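Local structure of avidin-related protein 4/5 (Gallus gallus, 1Y55) at residues A[3-8]-A[51-56]; A[30-35]-A[44-49]; A[62-67]-A[75-80]; A[96-101]-A[109-114]. The protein binds biotin with high affinity, as a four-chain, thermostable relative of egg-white avidin. The protein carries 1 engineered substitution. All blocks are in the same frame, centred on the assembly; numbering follows the deposited sequence. Where two conformers were deposited one is given.

In the fold
From the N terminus, contact 1 joins residues 3-8, leading into the first barrel strand, to the end of strand 47-53, and so closes a loop that takes in the first four strands. Contact 2 lies within that span: it pairs strand 28-34 with strand 47-53 and closes the shorter 36-43 loop beside the biotin. Contacts 3 and 4 follow in series, as hairpin pairings of strands 61-67 with 74-83 and 89-98 with 111-120. No contacts cross. Strand 61-67 borders 47-53, so contact 3 touches both contacts 1 and 2, while the bond from V76 N to L96 O ties it to contact 4. Together they follow the closed eight-stranded antiparallel barrel of the avidin family.

Contact 1 (A[3-8]-A[51-56]); sequences KCSLTG and GIQHKR. With FMT (formic acid), chain E.
The Q53 amide is the flat group that meets the N-terminal segment, lying beside the backbone of S5 and L6, whereas the R56 guanidinium, on the loop whose carbonyls K3 reaches by weak bonds, has a formate at its edge and in its plane. R56 NE gives that formate's O1 a bond of 2.8 Å, R56 N adds one of 2.9 Å, and K55 N reaches its O2 at 2.9 Å; the formate probably comes from the crystallisation liquor.

With CG set between the backbone N and the carbonyl carbon (chi1 67°) and an extended chain beyond, Q53 slides past L6 in the opposite direction. The atom modelled as Q53 NE2 stands 3.0 Å from L6 N, but the amide is probably turned over; reversed, this could be a hydrogen bond. By its length alone the side chain suits its place, since it can span from strand 47-53 to the irregular segment. K3 bends along its chain to bring NZ to K55 O (3.1 Å) and R56 O (3.3 Å), two weak bonds that a flexible lysine can make at an exposed margin. K55 points elsewhere and bonds N24 O by its NZ.

C4 and L6 of the N-terminal segment touch C81 of strand 74-83, the C4 contact being consistent with the disulfide known in avidin, and L6 packs its branched chain on F62 of strand 61-67 and L91 of strand 89-98. H54, just beyond strand 47-53, by contrast stacks on H67 of the second subunit.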
loop_
_atom_site.group_PDB
_atom_site.type_symbol
_atom_site.label_atom_id
_atom_site.label_comp_id
_atom_site.label_asym_id
_atom_site.label_seq_id
_atom_site.Cartn_x
_atom_site.Cartn_y
_atom_site.Cartn_z
ATOM N N LYS A 3 -23.929 8.182 16.099
ATOM C CA LYS A 3 -22.553 7.603 16.221
ATOM C C LYS A 3 -22.455 6.221 15.546
ATOM O O LYS A 3 -23.192 5.306 15.918
ATOM C CB LYS A 3 -22.183 7.460 17.704
ATOM C CG LYS A 3 -21.046 8.343 18.198
ATOM C CD LYS A 3 -21.525 9.517 19.048
ATOM C CE LYS A 3 -21.240 9.295 20.528
ATOM N NZ LYS A 3 -19.784 9.114 20.808
ATOM N N CYS A 4 -21.536 6.085 14.579
ATOM C CA CYS A 4 -21.208 4.809 13.891
ATOM C C CYS A 4 -20.423 3.938 14.925
ATOM O O CYS A 4 -19.343 4.337 15.396
ATOM C CB CYS A 4 -20.318 5.078 12.602
ATOM S SG CYS A 4 -20.672 4.711 10.757
ATOM N N SER A 5 -20.981 2.782 15.302
ATOM C CA SER A 5 -20.272 1.743 16.064
ATOM C C SER A 5 -20.102 0.563 15.115
ATOM O O SER A 5 -20.996 0.279 14.328
ATOM C CB SER A 5 -21.092 1.336 17.306
ATOM O OG SER A 5 -20.691 0.091 17.858
ATOM N N LEU A 6 -18.976 -0.142 15.221
ATOM C CA LEU A 6 -18.710 -1.282 14.338
ATOM C C LEU A 6 -19.497 -2.535 14.734
ATOM O O LEU A 6 -19.560 -3.500 13.970
ATOM C CB LEU A 6 -17.205 -1.584 14.255
ATOM C CG LEU A 6 -16.346 -0.674 13.365
ATOM C CD1 LEU A 6 -15.162 -1.424 12.763
ATOM C CD2 LEU A 6 -17.149 -0.064 12.249
ATOM N N THR A 7 -20.108 -2.525 15.914
ATOM C CA THR A 7 -20.977 -3.631 16.332
ATOM C C THR A 7 -22.067 -3.972 15.303
ATOM O O THR A 7 -22.771 -3.091 14.828
ATOM C CB THR A 7 -21.629 -3.294 17.665
ATOM O OG1 THR A 7 -20.607 -3.043 18.637
ATOM C CG2 THR A 7 -22.439 -4.476 18.213
ATOM N N GLY A 8 -22.176 -5.259 14.978
ATOM C CA GLY A 8 -23.161 -5.779 14.049
ATOM C C GLY A 8 -22.529 -6.589 12.939
ATOM O O GLY A 8 -21.334 -6.860 12.939
ATOM N N GLY A 51 -9.801 -5.538 17.209
ATOM C CA GLY A 51 -9.470 -4.197 16.777
ATOM C C GLY A 51 -9.852 -3.110 17.756
ATOM O O GLY A 51 -10.303 -3.372 18.867
ATOM N N ILE A 52 -9.610 -1.882 17.315
ATOM C CA ILE A 52 -9.925 -0.686 18.082
ATOM C C ILE A 52 -10.505 0.366 17.164
ATOM O O ILE A 52 -9.942 0.645 16.098
ATOM C CB ILE A 52 -8.703 -0.086 18.818
ATOM C CG1 ILE A 52 -7.742 -1.144 19.379
ATOM C CG2 ILE A 52 -9.191 0.810 19.945
ATOM C CD1 ILE A 52 -6.475 -0.543 19.974
ATOM N N GLN A 53 -11.600 0.985 17.590
ATOM C CA GLN A 53 -12.143 2.176 16.946
ATOM C C GLN A 53 -12.037 3.353 17.895
ATOM O O GLN A 53 -11.920 3.185 19.105
ATOM C CB GLN A 53 -13.619 1.984 16.540
ATOM C CG GLN A 53 -14.622 1.841 17.688
ATOM C CD GLN A 53 -16.057 2.058 17.216
ATOM O OE1 GLN A 53 -16.576 3.183 17.323
ATOM N NE2 GLN A 53 -16.666 1.032 16.662
ATOM N N HIS A 54 -12.099 4.552 17.335
ATOM C CA HIS A 54 -12.271 5.743 18.142
ATOM C C HIS A 54 -13.709 5.797 18.671
ATOM O O HIS A 54 -14.644 5.291 18.055
ATOM C CB HIS A 54 -11.902 6.968 17.339
ATOM C CG HIS A 54 -10.423 7.128 17.166
ATOM N ND1 HIS A 54 -9.620 6.387 16.321
ATOM C CD2 HIS A 54 -9.612 8.015 17.774
ATOM C CE1 HIS A 54 -8.367 6.803 16.472
ATOM N NE2 HIS A 54 -8.341 7.794 17.335
ATOM N N LYS A 55 -13.856 6.421 19.828
ATOM C CA LYS A 55 -15.080 6.417 20.606
ATOM C C LYS A 55 -15.892 7.696 20.534
ATOM O O LYS A 55 -17.133 7.644 20.464
ATOM C CB LYS A 55 -14.725 6.162 22.061
ATOM C CG LYS A 55 -14.718 4.723 22.399
ATOM C CD LYS A 55 -16.023 4.352 23.133
ATOM C CE LYS A 55 -16.905 3.458 22.318
ATOM N NZ LYS A 55 -17.847 2.706 23.179
ATOM N N ARG A 56 -15.240 8.846 20.571
ATOM C CA ARG A 56 -15.962 10.117 20.667
ATOM C C ARG A 56 -16.526 10.506 19.307
ATOM O O ARG A 56 -17.623 11.044 19.218
ATOM C CB ARG A 56 -15.047 11.216 21.214
ATOM C CG ARG A 56 -14.653 11.004 22.675
ATOM C CD ARG A 56 -13.522 11.908 23.162
ATOM N NE ARG A 56 -12.261 11.614 22.478
ATOM C CZ ARG A 56 -11.144 12.310 22.618
ATOM N NH1 ARG A 56 -11.094 13.377 23.411
ATOM N NH2 ARG A 56 -10.063 11.947 21.939
HETATM C C FMT E . -11.393 8.354 21.339
HETATM O O1 FMT E . -12.395 9.071 21.299
HETATM O O2 FMT E . -11.288 7.337 20.658
#

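Contact 2 (A[30-35]-A[44-49]); sequences TGTYLT and ITLSPL. With BTN (biotin), chain C.
L49 lies over G31 in a tightly packed part of the contact. CG of L49, held between its backbone N and carbonyl carbon (chi1 69°), rests 3.6 Å from G31 C, with CD1 turned to G31 N and CD2 to T32 O. Glycine suits this position: with no side chain, it lets the leucine branch settle onto the main chain. Bonds in both directions join G31 to L49, the straighter being L49 N to G31 O (3.0 Å); another pair joins Y33 to S47, led by Y33 N to S47 O at 2.8 Å. Inside, Y33 and L49 also meet V66 of strand 61-67.

The other side and the far end are looser. L46, exposed, lays CD1 3.7 Å from T32 CB, the two side chains meeting at a slant, and L34 meets I44 at about a right angle. Beyond the Y33-S47 pair, toward T35 and T45, regular pairing gives way to a water that donates to Y33 O and T45 O and accepts from T35 N. S47 OG donates to T45 O and is also bonded to N69 N.

At the biotin end, Y33 OH gives O3 of the ligand a bond of 2.7 Å, in the plane of the ring and at its edge. T35 OG1, anti to its backbone N (chi1 -177°), accepts from biotin N2 at 2.9 Å (N-H...O 174°) and is bonded to V37 O as well. With biotin's further bonds to N12 and S16, these contacts probably polarise the ureido group toward its oxygen, as in avidin.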
loop_
_atom_site.group_PDB
_atom_site.type_symbol
_atom_site.label_atom_id
_atom_site.label_comp_id
_atom_site.label_asym_id
_atom_site.label_seq_id
_atom_site.Cartn_x
_atom_site.Cartn_y
_atom_site.Cartn_z
ATOM N N THR A 30 -14.035 -7.295 19.418
ATOM C CA THR A 30 -13.725 -8.567 18.814
ATOM C C THR A 30 -14.828 -8.955 17.853
ATOM O O THR A 30 -15.866 -8.310 17.784
ATOM C CB THR A 30 -13.501 -9.612 19.893
ATOM O OG1 THR A 30 -12.776 -10.733 19.350
ATOM C CG2 THR A 30 -14.829 -10.113 20.477
ATOM N N GLY A 31 -14.582 -10.000 17.092
ATOM C CA GLY A 31 -15.556 -10.464 16.148
ATOM C C GLY A 31 -15.042 -11.646 15.365
ATOM O O GLY A 31 -14.034 -12.266 15.695
ATOM N N THR A 32 -15.768 -11.955 14.303
ATOM C CA THR A 32 -15.396 -13.027 13.385
ATOM C C THR A 32 -15.495 -12.528 11.951
ATOM O O THR A 32 -16.222 -11.585 11.643
ATOM C CB THR A 32 -16.271 -14.266 13.556
ATOM O OG1 THR A 32 -17.623 -13.917 13.229
ATOM C CG2 THR A 32 -16.258 -14.795 14.987
ATOM N N TYR A 33 -14.744 -13.197 11.089
ATOM C CA TYR A 33 -14.629 -12.819 9.693
ATOM C C TYR A 33 -14.726 -14.092 8.858
ATOM O O TYR A 33 -13.947 -15.020 9.079
ATOM C CB TYR A 33 -13.289 -12.113 9.443
ATOM C CG TYR A 33 -13.257 -11.245 8.211
ATOM C CD1 TYR A 33 -13.143 -11.795 6.937
ATOM C CD2 TYR A 33 -13.334 -9.865 8.310
ATOM C CE1 TYR A 33 -13.109 -10.989 5.799
ATOM C CE2 TYR A 33 -13.299 -9.063 7.185
ATOM C CZ TYR A 33 -13.194 -9.624 5.933
ATOM O OH TYR A 33 -13.178 -8.779 4.850
ATOM N N LEU A 34 -15.671 -14.121 7.916
ATOM C CA LEU A 34 -15.822 -15.224 6.969
ATOM C C LEU A 34 -15.483 -14.662 5.586
ATOM O O LEU A 34 -16.282 -13.955 4.972
ATOM C CB LEU A 34 -17.234 -15.808 7.006
ATOM C CG LEU A 34 -17.419 -17.060 6.162
ATOM C CD1 LEU A 34 -16.519 -18.193 6.619
ATOM C CD2 LEU A 34 -18.870 -17.497 6.187
ATOM N N THR A 35 -14.259 -14.911 5.140
ATOM C CA THR A 35 -13.851 -14.417 3.842
ATOM C C THR A 35 -14.498 -15.219 2.720
ATOM O O THR A 35 -14.627 -16.439 2.812
ATOM C CB THR A 35 -12.330 -14.381 3.690
ATOM O OG1 THR A 35 -12.026 -13.814 2.403
ATOM C CG2 THR A 35 -11.671 -15.764 3.802
ATOM N N ILE A 44 -11.138 -22.413 3.669
ATOM C CA ILE A 44 -11.639 -21.289 4.464
ATOM C C ILE A 44 -12.453 -21.766 5.660
ATOM O O ILE A 44 -13.339 -22.622 5.530
ATOM C CB ILE A 44 -12.502 -20.354 3.610
ATOM C CG1 ILE A 44 -11.638 -19.604 2.592
ATOM C CG2 ILE A 44 -13.259 -19.354 4.492
ATOM C CD1 ILE A 44 -12.423 -18.983 1.483
ATOM N N THR A 45 -12.138 -21.196 6.817
ATOM C CA THR A 45 -12.933 -21.340 8.028
ATOM C C THR A 45 -13.115 -19.975 8.672
ATOM O O THR A 45 -12.315 -19.051 8.459
ATOM C CB THR A 45 -12.285 -22.286 9.044
ATOM O OG1 THR A 45 -10.996 -21.760 9.417
ATOM C CG2 THR A 45 -12.098 -23.681 8.450
ATOM N N LEU A 46 -14.170 -19.847 9.462
ATOM C CA LEU A 46 -14.439 -18.648 10.233
ATOM C C LEU A 46 -13.222 -18.291 11.070
ATOM O O LEU A 46 -12.644 -19.167 11.720
ATOM C CB LEU A 46 -15.643 -18.890 11.137
ATOM C CG LEU A 46 -16.229 -17.644 11.814
ATOM C CD1 LEU A 46 -16.825 -16.689 10.774
ATOM C CD2 LEU A 46 -17.265 -18.044 12.842
ATOM N N SER A 47 -12.841 -17.018 11.080
ATOM C CA SER A 47 -11.604 -16.588 11.720
ATOM C C SER A 47 -11.854 -15.399 12.637
ATOM O O SER A 47 -12.700 -14.549 12.366
ATOM C CB SER A 47 -10.580 -16.236 10.654
ATOM O OG SER A 47 -10.215 -17.396 9.911
ATOM N N PRO A 48 -11.112 -15.319 13.733
ATOM C CA PRO A 48 -11.299 -14.225 14.696
ATOM C C PRO A 48 -10.636 -12.926 14.273
ATOM O O PRO A 48 -9.607 -12.924 13.599
ATOM C CB PRO A 48 -10.648 -14.779 15.960
ATOM C CG PRO A 48 -9.536 -15.622 15.436
ATOM C CD PRO A 48 -10.099 -16.283 14.207
ATOM N N LEU A 49 -11.235 -11.832 14.736
ATOM C CA LEU A 49 -10.668 -10.498 14.568
ATOM C C LEU A 49 -10.671 -9.753 15.898
ATOM O O LEU A 49 -11.469 -10.033 16.799
ATOM C CB LEU A 49 -11.400 -9.692 13.480
ATOM C CG LEU A 49 -12.835 -9.243 13.779
ATOM C CD1 LEU A 49 -12.889 -7.893 14.497
ATOM C CD2 LEU A 49 -13.661 -9.177 12.510
HETATM C C11 BTN C . -5.653 -16.499 3.139
HETATM O O11 BTN C . -5.873 -16.405 1.794
HETATM O O12 BTN C . -4.743 -17.285 3.620
HETATM C C10 BTN C . -6.438 -15.722 4.100
HETATM C C9 BTN C . -7.672 -15.058 3.537
HETATM C C8 BTN C . -7.375 -13.676 2.964
HETATM C C7 BTN C . -8.647 -13.016 2.418
HETATM C C2 BTN C . -8.437 -11.536 1.994
HETATM S S1 BTN C . -8.184 -10.398 3.325
HETATM C C6 BTN C . -8.309 -9.048 2.137
HETATM C C5 BTN C . -9.463 -9.429 1.212
HETATM N N1 BTN C . -10.760 -9.017 1.714
HETATM C C3 BTN C . -11.517 -10.068 1.983
HETATM O O3 BTN C . -12.746 -9.971 2.460
HETATM N N2 BTN C . -10.903 -11.203 1.716
HETATM C C4 BTN C . -9.584 -10.962 1.153
HETATM O O HOH W 1 -12.711 -16.583 7.090
#

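Contact 3 (A[62-67]-A[75-80]); sequences FGFTVH and TVFTGQ
F62 and F64 both hold CG between the backbone N and the carbonyl carbon (chi1 61°), which swings their rings across onto the partner strand: F62 onto G79, F64 onto F77. F77 keeps CG beside its backbone N (chi1 -69°). Its CB sits over one face of the F64 ring, offset toward the rim, 3.8 Å from the centroid. The two rings are near parallel (18°) but slid apart, and CE1 of F64 meets CD1 of F77 at 3.3 Å, with V66 CG2 at the edge of the F64 ring. Glycine suits position 79, where the F62 ring lies on the main chain and G79 O sits over one face, offset toward the rim.

The antiparallel ladder runs from F62-G79 to V66-T75, its bond from V66 N to T75 O (2.8 Å) nearly straight. F62 O takes two donors from opposite faces of its plane, T78 OG1 at 2.8 Å and G79 N at 3.1 Å.

T65, V76 and T78 face the second subunit; the rings and V66 line the barrel interior, F77 meeting Y33 and W95. T75, touching biotin, has its OG1 bonded to W68 NE1, a satisfied polar atom in a largely apolar wall.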
loop_
_atom_site.group_PDB
_atom_site.type_symbol
_atom_site.label_atom_id
_atom_site.label_comp_id
_atom_site.label_asym_id
_atom_site.label_seq_id
_atom_site.Cartn_x
_atom_site.Cartn_y
_atom_site.Cartn_z
ATOM N N PHE A 62 -10.791 3.379 12.562
ATOM C CA PHE A 62 -10.638 2.111 13.266
ATOM C C PHE A 62 -9.582 1.272 12.559
ATOM O O PHE A 62 -9.199 1.551 11.412
ATOM C CB PHE A 62 -11.984 1.343 13.323
ATOM C CG PHE A 62 -12.532 1.006 11.974
ATOM C CD1 PHE A 62 -12.075 -0.128 11.291
ATOM C CD2 PHE A 62 -13.439 1.842 11.337
ATOM C CE1 PHE A 62 -12.527 -0.406 10.004
ATOM C CE2 PHE A 62 -13.910 1.539 10.081
ATOM C CZ PHE A 62 -13.454 0.426 9.418
ATOM N N GLY A 63 -9.159 0.217 13.240
ATOM C CA GLY A 63 -8.332 -0.819 12.658
ATOM C C GLY A 63 -8.686 -2.148 13.290
ATOM O O GLY A 63 -9.195 -2.192 14.424
ATOM N N PHE A 64 -8.427 -3.247 12.576
ATOM C CA PHE A 64 -8.528 -4.562 13.161
ATOM C C PHE A 64 -7.595 -5.528 12.458
ATOM O O PHE A 64 -7.196 -5.326 11.318
ATOM C CB PHE A 64 -9.987 -5.082 13.232
ATOM C CG PHE A 64 -10.704 -5.231 11.906
ATOM C CD1 PHE A 64 -10.629 -6.418 11.176
ATOM C CD2 PHE A 64 -11.501 -4.213 11.427
ATOM C CE1 PHE A 64 -11.325 -6.566 9.990
ATOM C CE2 PHE A 64 -12.190 -4.371 10.234
ATOM C CZ PHE A 64 -12.091 -5.552 9.527
ATOM N N THR A 65 -7.279 -6.600 13.174
ATOM C CA THR A 65 -6.469 -7.708 12.705
ATOM C C THR A 65 -7.335 -8.940 12.603
ATOM O O THR A 65 -8.087 -9.244 13.536
ATOM C CB THR A 65 -5.347 -7.973 13.729
ATOM O OG1 THR A 65 -4.497 -6.827 13.830
ATOM C CG2 THR A 65 -4.465 -9.136 13.296
ATOM N N VAL A 66 -7.217 -9.659 11.489
ATOM C CA VAL A 66 -7.819 -10.975 11.318
ATOM C C VAL A 66 -6.716 -12.019 11.350
ATOM O O VAL A 66 -5.810 -12.020 10.521
ATOM C CB VAL A 66 -8.592 -11.105 9.989
ATOM C CG1 VAL A 66 -9.270 -12.461 9.920
ATOM C CG2 VAL A 66 -9.617 -9.996 9.850
ATOM N N HIS A 67 -6.799 -12.919 12.330
ATOM C CA HIS A 67 -5.929 -14.084 12.408
ATOM C C HIS A 67 -6.617 -15.221 11.653
ATOM O O HIS A 67 -7.560 -15.835 12.152
ATOM C CB HIS A 67 -5.654 -14.462 13.879
ATOM C CG HIS A 67 -5.131 -15.854 14.075
ATOM N ND1 HIS A 67 -3.843 -16.210 14.429
ATOM C CD2 HIS A 67 -5.806 -17.017 13.944
ATOM C CE1 HIS A 67 -3.771 -17.533 14.533
ATOM N NE2 HIS A 67 -4.949 -18.044 14.228
ATOM N N THR A 75 -4.291 -10.620 8.104
ATOM C CA THR A 75 -4.677 -9.377 7.441
ATOM C C THR A 75 -4.967 -8.301 8.473
ATOM O O THR A 75 -5.564 -8.582 9.506
ATOM C CB THR A 75 -5.903 -9.561 6.547
ATOM O OG1 THR A 75 -5.579 -10.580 5.598
ATOM C CG2 THR A 75 -6.271 -8.283 5.783
ATOM N N VAL A 76 -4.582 -7.070 8.175
ATOM C CA VAL A 76 -5.059 -5.912 8.918
ATOM C C VAL A 76 -5.875 -5.034 7.994
ATOM O O VAL A 76 -5.551 -4.866 6.820
ATOM C CB VAL A 76 -3.905 -5.105 9.561
ATOM C CG1 VAL A 76 -3.220 -5.924 10.658
ATOM C CG2 VAL A 76 -2.879 -4.635 8.532
ATOM N N PHE A 77 -6.939 -4.476 8.558
ATOM C CA PHE A 77 -7.815 -3.521 7.894
ATOM C C PHE A 77 -7.823 -2.213 8.678
ATOM O O PHE A 77 -7.857 -2.230 9.913
ATOM C CB PHE A 77 -9.272 -4.013 7.876
ATOM C CG PHE A 77 -9.544 -5.203 7.003
ATOM C CD1 PHE A 77 -9.226 -6.485 7.431
ATOM C CD2 PHE A 77 -10.183 -5.057 5.774
ATOM C CE1 PHE A 77 -9.538 -7.586 6.648
ATOM C CE2 PHE A 77 -10.481 -6.173 4.986
ATOM C CZ PHE A 77 -10.144 -7.419 5.428
ATOM N N THR A 78 -7.829 -1.089 7.977
ATOM C CA THR A 78 -8.094 0.189 8.624
ATOM C C THR A 78 -9.021 1.008 7.760
ATOM O O THR A 78 -9.044 0.862 6.545
ATOM C CB THR A 78 -6.777 0.896 8.961
ATOM O OG1 THR A 78 -7.009 2.043 9.788
ATOM C CG2 THR A 78 -6.045 1.390 7.735
ATOM N N GLY A 79 -9.794 1.874 8.371
ATOM C CA GLY A 79 -10.737 2.667 7.624
ATOM C C GLY A 79 -11.538 3.579 8.510
ATOM O O GLY A 79 -11.151 3.877 9.648
ATOM N N GLN A 80 -12.660 4.027 7.957
ATOM C CA GLN A 80 -13.541 4.970 8.633
ATOM C C GLN A 80 -14.986 4.562 8.386
ATOM O O GLN A 80 -15.332 4.081 7.309
ATOM C CB GLN A 80 -13.254 6.407 8.155
ATOM C CG GLN A 80 -13.995 7.490 8.923
ATOM C CD GLN A 80 -13.528 8.917 8.636
ATOM O OE1 GLN A 80 -14.073 9.864 9.265
ATOM N NE2 GLN A 80 -12.600 9.113 7.767
#

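Contact 4 (A[96-101]-A[109-114]); sequences LLRSSV and KATRVG
A110 CB presses on the R98 guanidinium, 3.3 Å from CZ and over the centre of one face, while on the other side of the sheet CD2 of L97 covers a face of the R112 guanidinium, 3.5 Å from NH2. A small methyl suits the first place and a branched leucine the second, since both cover a planar cation and keep clear of the hydrogen-bonding edges. R98 has CG anti to its backbone N (chi1 174°) and then bends at chi2, which folds the chain back over A110. L96 brings CD2 to V113 CG2 at 3.9 Å.

Between the backbones, L97 and R112 exchange bonds, L97 N to R112 O being 2.8 Å, and S99 N continues the pairing to A110 O, also at 2.8 Å and in the plane of that carbonyl.

Beyond these, two waters complete the polar contacts. One accepts from R112 NE, donates to L97 O and is bonded to S99 OG; the other links R98 NH1 to T111 OG1, in the plane of the guanidinium. Salt bridges fix the arginine ends further out: R98 NH2 to D107 and R112 NH1 to D39.

This antiparallel pairing joins strand 89-98 to strand 111-120, with the L97 side chain about 4 Å from biotin and D39, the partner of R112, bonding the ligand through its backbone N. Strand 74-83 flanks it, L96 packing on V76 and L97 on T75. T78 of the second subunit meets L96 and R98, and T111 and V113 share backbone hydrogen bonds with the third subunit, whose W108 packs on L97.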
loop_
_atom_site.group_PDB
_atom_site.type_symbol
_atom_site.label_atom_id
_atom_site.label_comp_id
_atom_site.label_asym_id
_atom_site.label_seq_id
_atom_site.Cartn_x
_atom_site.Cartn_y
_atom_site.Cartn_z
ATOM N N LEU A 96 -3.849 -4.746 4.409
ATOM C CA LEU A 96 -2.574 -5.406 4.103
ATOM C C LEU A 96 -2.711 -6.869 4.525
ATOM O O LEU A 96 -3.086 -7.154 5.662
ATOM C CB LEU A 96 -1.407 -4.784 4.859
ATOM C CG LEU A 96 -1.099 -3.328 4.526
ATOM C CD1 LEU A 96 -0.049 -2.797 5.490
ATOM C CD2 LEU A 96 -0.647 -3.139 3.088
ATOM N N LEU A 97 -2.395 -7.775 3.601
ATOM C CA LEU A 97 -2.436 -9.219 3.805
ATOM C C LEU A 97 -0.987 -9.706 3.824
ATOM O O LEU A 97 -0.289 -9.643 2.803
ATOM C CB LEU A 97 -3.239 -9.881 2.689
ATOM C CG LEU A 97 -3.147 -11.395 2.512
ATOM C CD1 LEU A 97 -3.449 -12.195 3.754
ATOM C CD2 LEU A 97 -4.096 -11.820 1.407
ATOM N N ARG A 98 -0.545 -10.143 4.999
ATOM C CA ARG A 98 0.812 -10.630 5.210
ATOM C C ARG A 98 0.840 -12.152 5.121
ATOM O O ARG A 98 0.166 -12.843 5.894
ATOM C CB ARG A 98 1.296 -10.203 6.590
ATOM C CG ARG A 98 2.662 -10.784 6.957
ATOM C CD ARG A 98 3.782 -10.229 6.139
ATOM N NE ARG A 98 4.989 -11.048 6.221
ATOM C CZ ARG A 98 6.224 -10.576 6.056
ATOM N NH1 ARG A 98 6.466 -9.276 5.987
ATOM N NH2 ARG A 98 7.234 -11.421 5.993
ATOM N N SER A 99 1.625 -12.659 4.178
ATOM C CA SER A 99 1.918 -14.075 4.092
ATOM C C SER A 99 3.163 -14.418 4.905
ATOM O O SER A 99 4.054 -13.603 5.124
ATOM C CB SER A 99 2.180 -14.468 2.634
ATOM O OG SER A 99 1.057 -14.257 1.803
ATOM N N SER A 100 3.231 -15.672 5.309
ATOM C CA SER A 100 4.417 -16.220 5.939
ATOM C C SER A 100 5.418 -16.643 4.879
ATOM O O SER A 100 5.081 -17.399 3.977
ATOM C CB SER A 100 4.032 -17.450 6.759
ATOM O OG SER A 100 5.175 -18.072 7.290
ATOM N N VAL A 101 6.642 -16.154 4.972
ATOM C CA VAL A 101 7.717 -16.624 4.112
ATOM C C VAL A 101 8.793 -17.309 4.950
ATOM O O VAL A 101 8.837 -17.192 6.172
ATOM C CB VAL A 101 8.298 -15.488 3.235
ATOM C CG1 VAL A 101 7.238 -14.949 2.275
ATOM C CG2 VAL A 101 8.885 -14.374 4.059
ATOM N N LYS A 109 8.330 -10.045 -0.866
ATOM C CA LYS A 109 7.160 -10.536 -1.594
ATOM C C LYS A 109 5.976 -10.889 -0.699
ATOM O O LYS A 109 5.014 -11.499 -1.174
ATOM C CB LYS A 109 7.541 -11.765 -2.442
ATOM C CG LYS A 109 7.653 -13.086 -1.674
ATOM C CD LYS A 109 8.547 -14.080 -2.402
ATOM C CE LYS A 109 7.922 -14.536 -3.709
ATOM N NZ LYS A 109 6.604 -15.182 -3.494
ATOM N N ALA A 110 6.051 -10.553 0.586
ATOM C CA ALA A 110 5.111 -11.093 1.558
ATOM C C ALA A 110 3.846 -10.281 1.819
ATOM O O ALA A 110 3.013 -10.739 2.601
ATOM C CB ALA A 110 5.829 -11.360 2.877
ATOM N N THR A 111 3.695 -9.092 1.231
ATOM C CA THR A 111 2.586 -8.211 1.605
ATOM C C THR A 111 1.757 -7.782 0.402
ATOM O O THR A 111 2.249 -7.105 -0.501
ATOM C CB THR A 111 3.100 -6.973 2.351
ATOM O OG1 THR A 111 3.902 -7.390 3.465
ATOM C CG2 THR A 111 1.946 -6.180 2.924
ATOM N N ARG A 112 0.481 -8.168 0.413
ATOM C CA ARG A 112 -0.501 -7.731 -0.576
ATOM C C ARG A 112 -1.340 -6.586 0.018
ATOM O O ARG A 112 -1.486 -6.476 1.245
ATOM C CB ARG A 112 -1.391 -8.896 -1.013
ATOM C CG ARG A 112 -0.674 -9.805 -2.010
ATOM C CD ARG A 112 -1.350 -11.116 -2.308
ATOM N NE ARG A 112 -1.327 -11.998 -1.149
ATOM C CZ ARG A 112 -1.828 -13.231 -1.135
ATOM N NH1 ARG A 112 -2.425 -13.743 -2.206
ATOM N NH2 ARG A 112 -1.759 -13.945 -0.020
ATOM N N VAL A 113 -1.859 -5.744 -0.860
ATOM C CA VAL A 113 -2.640 -4.587 -0.476
ATOM C C VAL A 113 -3.937 -4.556 -1.282
ATOM O O VAL A 113 -3.979 -4.967 -2.435
ATOM C CB VAL A 113 -1.815 -3.271 -0.657
ATOM C CG1 VAL A 113 -1.397 -3.044 -2.106
ATOM C CG2 VAL A 113 -2.539 -2.052 -0.104
ATOM N N GLY A 114 -4.979 -4.005 -0.689
ATOM C CA GLY A 114 -6.235 -3.810 -1.387
ATOM C C GLY A 114 -7.212 -2.960 -0.601
ATOM O O GLY A 114 -6.855 -2.335 0.401
HETATM O O HOH W 2 0.394 -11.766 1.107
HETATM O O HOH W 3 4.710 -6.886 6.075
#